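Long-range contacts in cellulose 1,4-beta-cellobiosidase (Thermobifida fusca, PDB 4JJJ), which probably hydrolyses cellulose to release cellobiose, this chain being the family 48 glycoside hydrolase part of a longer protein: residues 573-577 / 587-591; 503-507 / 625-629; 97-102 / 126-131; 181-185 / 548-552. The protein carries 1 engineered substitution. All coordinates share one frame; numbering follows the deposited sequence. Where two conformers were deposited one is given.

How the interactions relate
Interactions 1 and 4 form one neighbourhood: their centres lie 16 Å apart, and NH2 of Arg588 packs 4.2 Å from O of Val183. Interaction 4 contributes ligands to two calcium sites. Interactions 2 and 3 stand on opposite sides of the chain's centre, with centres 40 Å apart. Three of the four approach the bound glycans: the side chain of Glu625 in interaction 2 is about 8 Å from a glucose unit, that of Pro102 in interaction 3 also about 8 Å, and that of Ser548 in interaction 4 about 9 Å. Along the chain, interaction 1 is nested inside the loop closed by interaction 2, whereas interactions 2 and 4 cross, their segments alternating.

Interaction 1: 573-577 / 587-591; sequences PNGDR and IRSFY
Asp576 reaches across to Ser589 from an Asx turn, identified by the backbone N of Asp576 donating to OD1 of Asn574 at 2.9 Å. The turn lies in the loop between strands 570-571 and 577-578, and the contact ties it to the chain leading on to helix 597-604. Traced outward, CB of Asp576 rests on the backbone of Ile587, 3.8 Å from its CA. CG stands beside the backbone N, opposite the carbonyl carbon (chi1 -70°), which brings both carboxylate oxygens to Ser589. OD1 accepts from OG of Ser589 through its syn lone pair in a short bond of 2.5 Å. OD2 takes the backbone N of Ser589 at 2.9 Å; the N-H...O angle of 169° is nearly straight, although the donor sits 24° out of the carboxylate plane. OD2 also receives a weak bond from ND2 of Asn574, and a water lies 3.0 Å from OD2 of Asp576 and 2.7 Å from O of Ile587, within bonding distance of both. These several partners hold the carboxylate against rotation. With an alanine here, OG and N of Ser589 would probably lose their shared acceptor, and the Asn574 amide would be freer to turn. The guanidinium of Arg588 is engaged outside the contact, by Phe584 O and Asp43. Beside the carboxylate, ND2 of Asn574 meets the edge of the Phe590 ring, 4.1 Å from CD2.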
loop_
_atom_site.group_PDB
_atom_site.type_symbol
_atom_site.label_atom_id
_atom_site.label_comp_id
_atom_site.label_asym_id
_atom_site.label_seq_id
_atom_site.Cartn_x
_atom_site.Cartn_y
_atom_site.Cartn_z
ATOM N N PRO A 573 13.928 18.289 12.636
ATOM C CA PRO A 573 13.576 18.752 13.980
ATOM C C PRO A 573 14.601 18.539 15.066
ATOM O O PRO A 573 14.669 19.363 15.987
ATOM C CB PRO A 573 12.266 18.010 14.268
ATOM C CG PRO A 573 11.655 17.866 12.904
ATOM C CD PRO A 573 12.774 17.629 11.966
ATOM N N ASN A 574 15.366 17.470 14.996
ATOM C CA ASN A 574 16.443 17.203 15.937
ATOM C C ASN A 574 17.711 17.960 15.636
ATOM O O ASN A 574 18.759 17.709 16.312
ATOM C CB ASN A 574 16.657 15.732 16.024
ATOM C CG ASN A 574 17.363 15.161 14.818
ATOM O OD1 ASN A 574 17.516 15.783 13.742
ATOM N ND2 ASN A 574 17.832 13.918 14.990
ATOM N N GLY A 575 17.701 18.835 14.651
ATOM C CA GLY A 575 18.907 19.590 14.273
ATOM C C GLY A 575 19.806 18.918 13.226
ATOM O O GLY A 575 20.798 19.501 12.784
ATOM N N ASP A 576 19.459 17.694 12.737
ATOM C CA ASP A 576 20.266 17.060 11.756
ATOM C C ASP A 576 20.312 17.948 10.474
ATOM O O ASP A 576 19.280 18.468 9.962
ATOM C CB ASP A 576 19.704 15.662 11.326
ATOM C CG ASP A 576 19.831 14.606 12.397
ATOM O OD1 ASP A 576 20.724 14.729 13.352
ATOM O OD2 ASP A 576 19.121 13.567 12.277
ATOM N N ARG A 577 21.529 18.142 9.967
ATOM C CA ARG A 577 21.740 18.964 8.782
ATOM C C ARG A 577 21.345 18.313 7.485
ATOM O O ARG A 577 21.852 17.272 7.116
ATOM C CB ARG A 577 23.228 19.396 8.727
ATOM C CG ARG A 577 23.569 20.283 9.921
ATOM C CD ARG A 577 25.050 20.459 10.238
ATOM N NE ARG A 577 25.867 21.065 9.174
ATOM C CZ ARG A 577 25.799 22.334 8.757
ATOM N NH1 ARG A 577 24.904 23.192 9.259
ATOM N NH2 ARG A 577 26.619 22.733 7.782
ATOM N N ILE A 587 20.473 12.269 8.414
ATOM C CA ILE A 587 19.246 13.005 8.640
ATOM C C ILE A 587 18.234 12.208 9.459
ATOM O O ILE A 587 17.066 12.622 9.606
ATOM C CB ILE A 587 18.592 13.496 7.347
ATOM C CG1 ILE A 587 18.193 12.400 6.329
ATOM C CG2 ILE A 587 19.527 14.403 6.644
ATOM C CD1 ILE A 587 17.215 12.873 5.297
ATOM N N ARG A 588 18.741 11.109 10.001
ATOM C CA ARG A 588 17.980 10.244 10.954
ATOM C C ARG A 588 18.921 9.777 12.112
ATOM O O ARG A 588 19.039 8.609 12.431
ATOM C CB ARG A 588 17.396 9.016 10.226
ATOM C CG ARG A 588 16.431 9.385 9.112
ATOM C CD ARG A 588 16.059 8.124 8.358
ATOM N NE ARG A 588 15.147 8.285 7.224
ATOM C CZ ARG A 588 15.549 8.724 6.021
ATOM N NH1 ARG A 588 16.751 9.136 5.787
ATOM N NH2 ARG A 588 14.691 8.753 4.984
ATOM N N SER A 589 19.584 10.763 12.737
ATOM C CA SER A 589 20.698 10.463 13.609
ATOM C C SER A 589 20.276 9.768 14.882
ATOM O O SER A 589 21.097 9.119 15.505
ATOM C CB SER A 589 21.560 11.703 13.926
ATOM O OG SER A 589 20.867 12.597 14.708
ATOM N N PHE A 590 19.013 9.859 15.176
ATOM C CA PHE A 590 18.418 9.093 16.274
ATOM C C PHE A 590 18.650 7.565 16.154
ATOM O O PHE A 590 18.522 6.834 17.117
ATOM C CB PHE A 590 16.933 9.400 16.446
ATOM C CG PHE A 590 16.118 9.277 15.174
ATOM C CD1 PHE A 590 15.707 8.075 14.689
ATOM C CD2 PHE A 590 15.802 10.414 14.462
ATOM C CE1 PHE A 590 14.995 7.950 13.492
ATOM C CE2 PHE A 590 15.051 10.301 13.317
ATOM C CZ PHE A 590 14.706 9.120 12.811
ATOM N N TYR A 591 18.825 7.069 14.936
ATOM C CA TYR A 591 19.096 5.678 14.701
ATOM C C TYR A 591 20.291 5.181 15.425
ATOM O O TYR A 591 20.359 4.038 15.738
ATOM C CB TYR A 591 19.082 5.261 13.260
ATOM C CG TYR A 591 17.819 4.680 12.713
ATOM C CD1 TYR A 591 17.243 3.617 13.352
ATOM C CD2 TYR A 591 17.324 5.076 11.504
ATOM C CE1 TYR A 591 16.063 3.002 12.892
ATOM C CE2 TYR A 591 16.141 4.481 11.006
ATOM C CZ TYR A 591 15.594 3.386 11.670
ATOM O OH TYR A 591 14.456 2.690 11.157
HETATM O O HOH W 1 16.155 13.578 11.986
#

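Interaction 2: 503-507 / 625-629; sequences AALAK and EIATA
Ala503 and Ala629 let two helices of the (alpha/alpha)6 fold come close: their CB atoms are 4.0 Å apart, and the short axes of 503-507 and 625-629 approach to 8.7 Å. The helices, parts of 499-516 and 620-637, run in nearly the same direction, 26° apart. Packing is tightest where aliphatic carbons meet backbone. CB of Ala503 sits 3.6 Å from the carbonyl carbon of Glu625, and CG of Lys507 lies equally near CA of Ala629. The contact thins at its margins: Ile626 directs its CB away and touches Ala503 through CG1, while Ala629 and Ala506 also touch Leu529 of helix 519-533. Every touching residue is buried, so the contrast is with a polar side enclosed by helices 50-67 and 416-432 and not with solvent. There the Lys507 chain bends at chi3 (-75°), bringing NZ to the flank of the other helix. NZ donates to OE1 of Glu625 at 2.8 Å, a salt bridge that uses the anti lone pair, and to OG1 of Thr628 at 2.8 Å; the carboxylate of Glu423 supplies a third partner. Three acceptors thus surround the ammonium group, which probably favours its staying charged despite burial. OE2 of Glu625 is held by Tyr55 OH and Trp420 NE1, and since Trp420 lines a glycan pocket, the salt bridge stands one shell behind that site. Thr628 passes the link back into its own helix, OG1 donating to O of Glu625 at 2.8 Å.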
loop_
_atom_site.group_PDB
_atom_site.type_symbol
_atom_site.label_atom_id
_atom_site.label_comp_id
_atom_site.label_asym_id
_atom_site.label_seq_id
_atom_site.Cartn_x
_atom_site.Cartn_y
_atom_site.Cartn_z
ATOM N N ALA A 503 1.520 -16.718 5.366
ATOM C CA ALA A 503 0.108 -16.744 5.769
ATOM C C ALA A 503 -0.816 -16.389 4.610
ATOM O O ALA A 503 -1.845 -17.023 4.443
ATOM C CB ALA A 503 -0.039 -15.849 6.956
ATOM N N ALA A 504 -0.426 -15.402 3.785
ATOM C CA ALA A 504 -1.242 -15.037 2.657
ATOM C C ALA A 504 -1.249 -16.168 1.633
ATOM O O ALA A 504 -2.278 -16.424 0.976
ATOM C CB ALA A 504 -0.705 -13.733 2.043
ATOM N N LEU A 505 -0.137 -16.860 1.438
ATOM C CA LEU A 505 -0.082 -17.987 0.524
ATOM C C LEU A 505 -1.005 -19.113 1.047
ATOM O O LEU A 505 -1.802 -19.664 0.292
ATOM C CB LEU A 505 1.361 -18.457 0.366
ATOM C CG LEU A 505 1.551 -19.695 -0.513
ATOM C CD1 LEU A 505 0.959 -19.460 -1.892
ATOM C CD2 LEU A 505 3.031 -20.051 -0.526
ATOM N N ALA A 506 -0.932 -19.409 2.324
ATOM C CA ALA A 506 -1.763 -20.425 2.927
ATOM C C ALA A 506 -3.240 -20.065 2.697
ATOM O O ALA A 506 -4.050 -20.963 2.327
ATOM C CB ALA A 506 -1.522 -20.556 4.370
ATOM N N LYS A 507 -3.639 -18.792 2.909
ATOM C CA LYS A 507 -5.033 -18.422 2.694
ATOM C C LYS A 507 -5.450 -18.580 1.250
ATOM O O LYS A 507 -6.564 -19.045 0.941
ATOM C CB LYS A 507 -5.286 -17.059 3.221
ATOM C CG LYS A 507 -5.368 -16.970 4.747
ATOM C CD LYS A 507 -5.726 -15.613 5.222
ATOM C CE LYS A 507 -4.570 -14.607 5.124
ATOM N NZ LYS A 507 -5.071 -13.173 5.082
ATOM N N GLU A 625 -1.773 -11.233 9.514
ATOM C CA GLU A 625 -1.938 -12.133 8.376
ATOM C C GLU A 625 -1.993 -13.552 8.883
ATOM O O GLU A 625 -2.866 -14.357 8.569
ATOM C CB GLU A 625 -0.793 -11.925 7.348
ATOM C CG GLU A 625 -1.132 -12.486 6.017
ATOM C CD GLU A 625 -1.709 -11.451 5.078
ATOM O OE1 GLU A 625 -2.880 -11.524 4.745
ATOM O OE2 GLU A 625 -1.025 -10.478 4.671
ATOM N N ILE A 626 -1.060 -13.872 9.800
ATOM C CA ILE A 626 -1.027 -15.187 10.421
ATOM C C ILE A 626 -2.351 -15.507 11.192
ATOM O O ILE A 626 -2.903 -16.606 11.060
ATOM C CB ILE A 626 0.220 -15.373 11.339
ATOM C CG1 ILE A 626 1.513 -15.256 10.536
ATOM C CG2 ILE A 626 0.140 -16.686 12.046
ATOM C CD1 ILE A 626 2.715 -15.016 11.481
ATOM N N ALA A 627 -2.706 -14.614 12.099
ATOM C CA ALA A 627 -3.962 -14.782 12.840
ATOM C C ALA A 627 -5.101 -15.068 11.881
ATOM O O ALA A 627 -5.898 -15.924 12.140
ATOM C CB ALA A 627 -4.286 -13.561 13.652
ATOM N N THR A 628 -5.221 -14.283 10.816
ATOM C CA THR A 628 -6.344 -14.447 9.843
ATOM C C THR A 628 -6.222 -15.799 9.131
ATOM O O THR A 628 -7.277 -16.363 8.791
ATOM C CB THR A 628 -6.461 -13.304 8.868
ATOM O OG1 THR A 628 -5.383 -13.315 7.867
ATOM C CG2 THR A 628 -6.594 -12.008 9.609
ATOM N N ALA A 629 -5.046 -16.343 8.919
ATOM C CA ALA A 629 -4.876 -17.632 8.249
ATOM C C ALA A 629 -5.422 -18.749 9.157
ATOM O O ALA A 629 -6.080 -19.652 8.712
ATOM C CB ALA A 629 -3.395 -17.876 7.856
#

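Interaction 3: 97-102 / 126-131; sequences YNPNSP and GQDPLA
An Asx motif just ahead of helix 131-138 presents Asp128 to Tyr97 and Pro99: its OD1 accepts from N of Leu130 at 2.7 Å and, from above the carboxylate plane, from N of Ala131. A chi1 of 170° swings CG of Asp128 away from its own N, and OD2 meets the phenol: OH of Tyr97 donates to OD2 at 2.7 Å on the anti lone pair. Tyr265 also bonds OD2, while Arg316 makes a cation-pi contact with the Tyr97 ring. With a leucine in its place, the Tyr97 hydroxyl would probably lose its acceptor and the N-H groups of Leu130 and Ala131 would be left without their shared one. The backbone of Asp128 is fixed too, its N donating to O of Pro99 at 2.9 Å with an N-H...O angle of 166°. Pro99 belongs to a type I turn from Asn98 to Ser101, so this bond joins that turn to the loop before the helix. CB of Ala131 fills the corner, 3.6 Å from CE2 at the edge of the Tyr97 ring. Farther out, the amides of Asn100 and Gln127 stack with planes 10° apart, and a water donates to both OD1 of Asn100 and O of Asp128, 2.9 Å from the Asn100 oxygen.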
loop_
_atom_site.group_PDB
_atom_site.type_symbol
_atom_site.label_atom_id
_atom_site.label_comp_id
_atom_site.label_asym_id
_atom_site.label_seq_id
_atom_site.Cartn_x
_atom_site.Cartn_y
_atom_site.Cartn_z
ATOM N N TYR A 97 -10.899 24.279 -3.517
ATOM C CA TYR A 97 -10.630 23.383 -4.613
ATOM C C TYR A 97 -11.576 23.724 -5.752
ATOM O O TYR A 97 -12.787 24.031 -5.513
ATOM C CB TYR A 97 -10.849 21.939 -4.146
ATOM C CG TYR A 97 -10.613 20.943 -5.207
ATOM C CD1 TYR A 97 -9.399 20.869 -5.829
ATOM C CD2 TYR A 97 -11.638 20.171 -5.660
ATOM C CE1 TYR A 97 -9.155 19.964 -6.868
ATOM C CE2 TYR A 97 -11.471 19.250 -6.662
ATOM C CZ TYR A 97 -10.215 19.113 -7.267
ATOM O OH TYR A 97 -9.947 18.180 -8.293
ATOM N N ASN A 98 -11.047 23.650 -6.961
ATOM C CA ASN A 98 -11.806 23.829 -8.199
ATOM C C ASN A 98 -11.720 22.574 -9.081
ATOM O O ASN A 98 -10.690 22.315 -9.736
ATOM C CB ASN A 98 -11.228 25.009 -8.992
ATOM C CG ASN A 98 -11.958 25.242 -10.306
ATOM O OD1 ASN A 98 -12.995 24.608 -10.604
ATOM N ND2 ASN A 98 -11.462 26.249 -11.080
ATOM N N PRO A 99 -12.798 21.787 -9.121
ATOM C CA PRO A 99 -12.669 20.526 -9.855
ATOM C C PRO A 99 -12.472 20.700 -11.360
ATOM O O PRO A 99 -11.997 19.811 -12.039
ATOM C CB PRO A 99 -13.992 19.808 -9.587
ATOM C CG PRO A 99 -14.684 20.607 -8.627
ATOM C CD PRO A 99 -14.072 21.932 -8.439
ATOM N N ASN A 100 -12.841 21.876 -11.889
ATOM C CA ASN A 100 -12.518 22.173 -13.251
ATOM C C ASN A 100 -11.053 22.502 -13.528
ATOM O O ASN A 100 -10.615 22.506 -14.674
ATOM C CB ASN A 100 -13.380 23.352 -13.758
ATOM C CG ASN A 100 -14.846 23.014 -13.915
ATOM O OD1 ASN A 100 -15.357 21.913 -13.653
ATOM N ND2 ASN A 100 -15.565 23.999 -14.382
ATOM N N SER A 101 -10.280 22.752 -12.484
ATOM C CA SER A 101 -8.852 22.954 -12.608
ATOM C C SER A 101 -8.203 22.285 -11.374
ATOM O O SER A 101 -7.915 22.906 -10.333
ATOM C CB SER A 101 -8.530 24.444 -12.661
ATOM O OG SER A 101 -7.199 24.622 -13.038
ATOM N N PRO A 102 -8.096 20.963 -11.468
ATOM C CA PRO A 102 -7.696 20.206 -10.284
ATOM C C PRO A 102 -6.335 20.358 -9.765
ATOM O O PRO A 102 -6.141 20.214 -8.544
ATOM C CB PRO A 102 -7.927 18.740 -10.695
ATOM C CG PRO A 102 -8.694 18.755 -11.947
ATOM C CD PRO A 102 -8.459 20.109 -12.609
ATOM N N GLY A 126 -7.172 17.600 -17.001
ATOM C CA GLY A 126 -8.607 17.380 -17.136
ATOM C C GLY A 126 -9.463 17.855 -16.000
ATOM O O GLY A 126 -8.971 18.463 -15.023
ATOM N N GLN A 127 -10.750 17.658 -16.159
ATOM C CA GLN A 127 -11.739 17.975 -15.153
ATOM C C GLN A 127 -11.824 16.745 -14.187
ATOM O O GLN A 127 -11.776 15.602 -14.595
ATOM C CB GLN A 127 -13.098 18.247 -15.806
ATOM C CG GLN A 127 -13.059 19.679 -16.498
ATOM C CD GLN A 127 -14.387 20.154 -17.119
ATOM O OE1 GLN A 127 -15.322 19.371 -17.266
ATOM N NE2 GLN A 127 -14.453 21.456 -17.510
ATOM N N ASP A 128 -11.933 17.055 -12.915
ATOM C CA ASP A 128 -12.256 16.030 -11.937
ATOM C C ASP A 128 -13.734 15.817 -11.836
ATOM O O ASP A 128 -14.434 16.741 -11.376
ATOM C CB ASP A 128 -11.724 16.570 -10.556
ATOM C CG ASP A 128 -12.174 15.763 -9.322
ATOM O OD1 ASP A 128 -12.976 14.829 -9.366
ATOM O OD2 ASP A 128 -11.739 16.220 -8.193
ATOM N N PRO A 129 -14.228 14.593 -12.163
ATOM C CA PRO A 129 -15.666 14.318 -12.239
ATOM C C PRO A 129 -16.222 13.729 -10.979
ATOM O O PRO A 129 -17.390 13.398 -10.947
ATOM C CB PRO A 129 -15.770 13.294 -13.375
ATOM C CG PRO A 129 -14.524 12.504 -13.193
ATOM C CD PRO A 129 -13.438 13.476 -12.748
ATOM N N LEU A 130 -15.389 13.650 -9.928
ATOM C CA LEU A 130 -15.826 13.085 -8.684
ATOM C C LEU A 130 -16.159 14.119 -7.612
ATOM O O LEU A 130 -17.044 13.898 -6.800
ATOM C CB LEU A 130 -14.746 12.199 -8.026
ATOM C CG LEU A 130 -14.319 10.987 -8.879
ATOM C CD1 LEU A 130 -13.206 10.323 -8.095
ATOM C CD2 LEU A 130 -15.468 10.069 -9.298
ATOM N N ALA A 131 -15.437 15.237 -7.579
ATOM C CA ALA A 131 -15.460 16.093 -6.391
ATOM C C ALA A 131 -16.867 16.647 -6.013
ATOM O O ALA A 131 -17.288 16.629 -4.872
ATOM C CB ALA A 131 -14.504 17.238 -6.611
HETATM O O HOH W 2 -15.237 19.114 -12.886
#

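Interaction 4: 181-185 / 548-552; sequences ESVWE and SWDRL. With CA (calcium ion), chain E; CA (calcium ion), chain F.
Arg551 lies over one face of the Trp184 indole. Its CD stands 4.0 Å from the centroid of the five-membered ring in a CH-pi contact, and NE is 3.7 Å from CD1 of Trp184. A bend at chi3 (66°) brings the guanidinium over the CD1 side of the indole, the two planes 22° apart. The far rim of the indole is met by other groups: CH2 of Trp184 is 3.9 Å from CE3 of Trp549, which comes to the indole edge near its plane, and CZ3 packs on CB of Leu552. Beyond the ring, NH2 of Arg551 lies 3.2 Å from OE2 of Glu185, which sits at the guanidinium edge, with the carboxylate turned 84° to the guanidinium plane. The firmer partner of this arginine is Asp408, in a salt bridge through NH1.

The next shell is a calcium site in the family 48 domain. Glu185 grips the ion with both oxygens, OE1 at 2.4 Å and OE2 at 2.6 Å, while the carbonyl O of Arg180, carboxylate oxygens of Asp408 and Glu560, and two waters complete the coordination. Asp408 therefore serves both the arginine and the metal. Glu185 is positioned by the type I turn that it ends: N of Ser182 donates to OE1 at 2.8 Å on the anti lone pair, and OG of Ser182 also reaches OE1 from above the carboxylate plane. That OG accepts from N of Trp184 as well, an ST turn that fixes the backbone from which the Trp184 indole springs. On the opposite segment, O of Asp550 binds a second calcium at 2.2 Å, together with Asp553, Asp554 and three waters.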
loop_
_atom_site.group_PDB
_atom_site.type_symbol
_atom_site.label_atom_id
_atom_site.label_comp_id
_atom_site.label_asym_id
_atom_site.label_seq_id
_atom_site.Cartn_x
_atom_site.Cartn_y
_atom_site.Cartn_z
ATOM N N GLU A 181 13.809 6.993 -6.571
ATOM C CA GLU A 181 14.043 7.386 -5.166
ATOM C C GLU A 181 13.549 6.185 -4.290
ATOM O O GLU A 181 12.338 6.048 -4.064
ATOM C CB GLU A 181 13.304 8.663 -4.823
ATOM C CG GLU A 181 13.535 9.122 -3.403
ATOM C CD GLU A 181 12.600 10.178 -2.943
ATOM O OE1 GLU A 181 11.336 10.083 -3.196
ATOM O OE2 GLU A 181 13.051 11.272 -2.412
ATOM N N SER A 182 14.488 5.390 -3.787
ATOM C CA SER A 182 14.173 4.294 -2.890
ATOM C C SER A 182 13.900 4.793 -1.444
ATOM O O SER A 182 14.004 5.975 -1.113
ATOM C CB SER A 182 15.327 3.406 -2.861
ATOM O OG SER A 182 16.372 3.874 -1.971
ATOM N N VAL A 183 13.470 3.832 -0.607
ATOM C CA VAL A 183 13.238 4.088 0.851
ATOM C C VAL A 183 14.453 4.708 1.490
ATOM O O VAL A 183 14.387 5.426 2.495
ATOM C CB VAL A 183 12.825 2.750 1.520
ATOM C CG1 VAL A 183 13.949 1.727 1.424
ATOM C CG2 VAL A 183 12.288 2.996 2.929
ATOM N N TRP A 184 15.654 4.410 0.935
ATOM C CA TRP A 184 16.963 4.897 1.477
ATOM C C TRP A 184 17.262 6.331 1.082
ATOM O O TRP A 184 18.197 6.893 1.635
ATOM C CB TRP A 184 18.085 4.024 1.011
ATOM C CG TRP A 184 17.930 2.618 1.384
ATOM C CD1 TRP A 184 17.320 1.645 0.636
ATOM C CD2 TRP A 184 18.146 2.073 2.664
ATOM N NE1 TRP A 184 17.263 0.458 1.373
ATOM C CE2 TRP A 184 17.762 0.707 2.626
ATOM C CE3 TRP A 184 18.715 2.572 3.824
ATOM C CZ2 TRP A 184 17.858 -0.129 3.764
ATOM C CZ3 TRP A 184 18.821 1.742 4.931
ATOM C CH2 TRP A 184 18.437 0.426 4.889
ATOM N N GLU A 185 16.495 6.891 0.124
ATOM C CA GLU A 185 16.876 8.137 -0.588
ATOM C C GLU A 185 15.926 9.267 -0.412
ATOM O O GLU A 185 16.062 10.269 -1.071
ATOM C CB GLU A 185 17.103 7.802 -2.065
ATOM C CG GLU A 185 18.308 6.862 -2.343
ATOM C CD GLU A 185 18.323 6.266 -3.699
ATOM O OE1 GLU A 185 17.284 5.802 -4.148
ATOM O OE2 GLU A 185 19.357 6.194 -4.352
ATOM N N SER A 548 19.846 -6.134 4.534
ATOM C CA SER A 548 21.086 -5.405 4.205
ATOM C C SER A 548 20.959 -3.934 4.546
ATOM O O SER A 548 19.931 -3.339 4.363
ATOM C CB SER A 548 21.520 -5.556 2.747
ATOM O OG SER A 548 20.595 -5.008 1.866
ATOM N N TRP A 549 22.089 -3.356 4.922
ATOM C CA TRP A 549 22.185 -2.029 5.499
ATOM C C TRP A 549 23.198 -1.090 4.805
ATOM O O TRP A 549 23.396 0.004 5.301
ATOM C CB TRP A 549 22.658 -2.189 6.960
ATOM C CG TRP A 549 21.687 -2.969 7.773
ATOM C CD1 TRP A 549 21.832 -4.281 8.153
ATOM C CD2 TRP A 549 20.383 -2.543 8.265
ATOM N NE1 TRP A 549 20.703 -4.671 8.875
ATOM C CE2 TRP A 549 19.816 -3.645 8.958
ATOM C CE3 TRP A 549 19.643 -1.341 8.201
ATOM C CZ2 TRP A 549 18.569 -3.604 9.516
ATOM C CZ3 TRP A 549 18.397 -1.292 8.792
ATOM C CH2 TRP A 549 17.886 -2.425 9.466
ATOM N N ASP A 550 23.800 -1.545 3.750
ATOM C CA ASP A 550 24.910 -0.832 3.192
ATOM C C ASP A 550 24.527 0.505 2.609
ATOM O O ASP A 550 25.389 1.390 2.409
ATOM C CB ASP A 550 25.581 -1.681 2.123
ATOM C CG ASP A 550 24.653 -2.014 1.052
ATOM O OD1 ASP A 550 23.762 -2.862 1.304
ATOM O OD2 ASP A 550 24.729 -1.453 -0.046
ATOM N N ARG A 551 23.267 0.785 2.332
ATOM C CA ARG A 551 22.951 2.134 1.827
ATOM C C ARG A 551 22.742 3.204 2.897
ATOM O O ARG A 551 22.552 4.374 2.581
ATOM C CB ARG A 551 21.665 2.034 0.982
ATOM C CG ARG A 551 21.808 1.056 -0.144
ATOM C CD ARG A 551 20.562 0.749 -0.982
ATOM N NE ARG A 551 20.175 1.958 -1.705
ATOM C CZ ARG A 551 19.312 1.993 -2.745
ATOM N NH1 ARG A 551 18.606 0.901 -3.081
ATOM N NH2 ARG A 551 19.078 3.125 -3.352
ATOM N N LEU A 552 22.810 2.827 4.153
ATOM C CA LEU A 552 22.464 3.781 5.158
ATOM C C LEU A 552 23.472 4.937 5.289
ATOM O O LEU A 552 23.110 6.024 5.671
ATOM C CB LEU A 552 22.166 3.038 6.438
ATOM C CG LEU A 552 23.160 2.534 7.383
ATOM C CD1 LEU A 552 23.774 3.696 8.135
ATOM C CD2 LEU A 552 22.438 1.574 8.341
HETATM CA CA CA E . 17.975 5.216 -6.346
HETATM CA CA CA F . 27.411 2.191 2.326
HETATM O O HOH W 3 17.945 4.227 -8.657
HETATM O O HOH W 4 18.735 7.203 -7.328
HETATM O O HOH W 5 27.855 0.925 0.709
HETATM O O HOH W 6 28.182 0.850 3.929
HETATM O O HOH W 7 29.545 3.136 2.398
#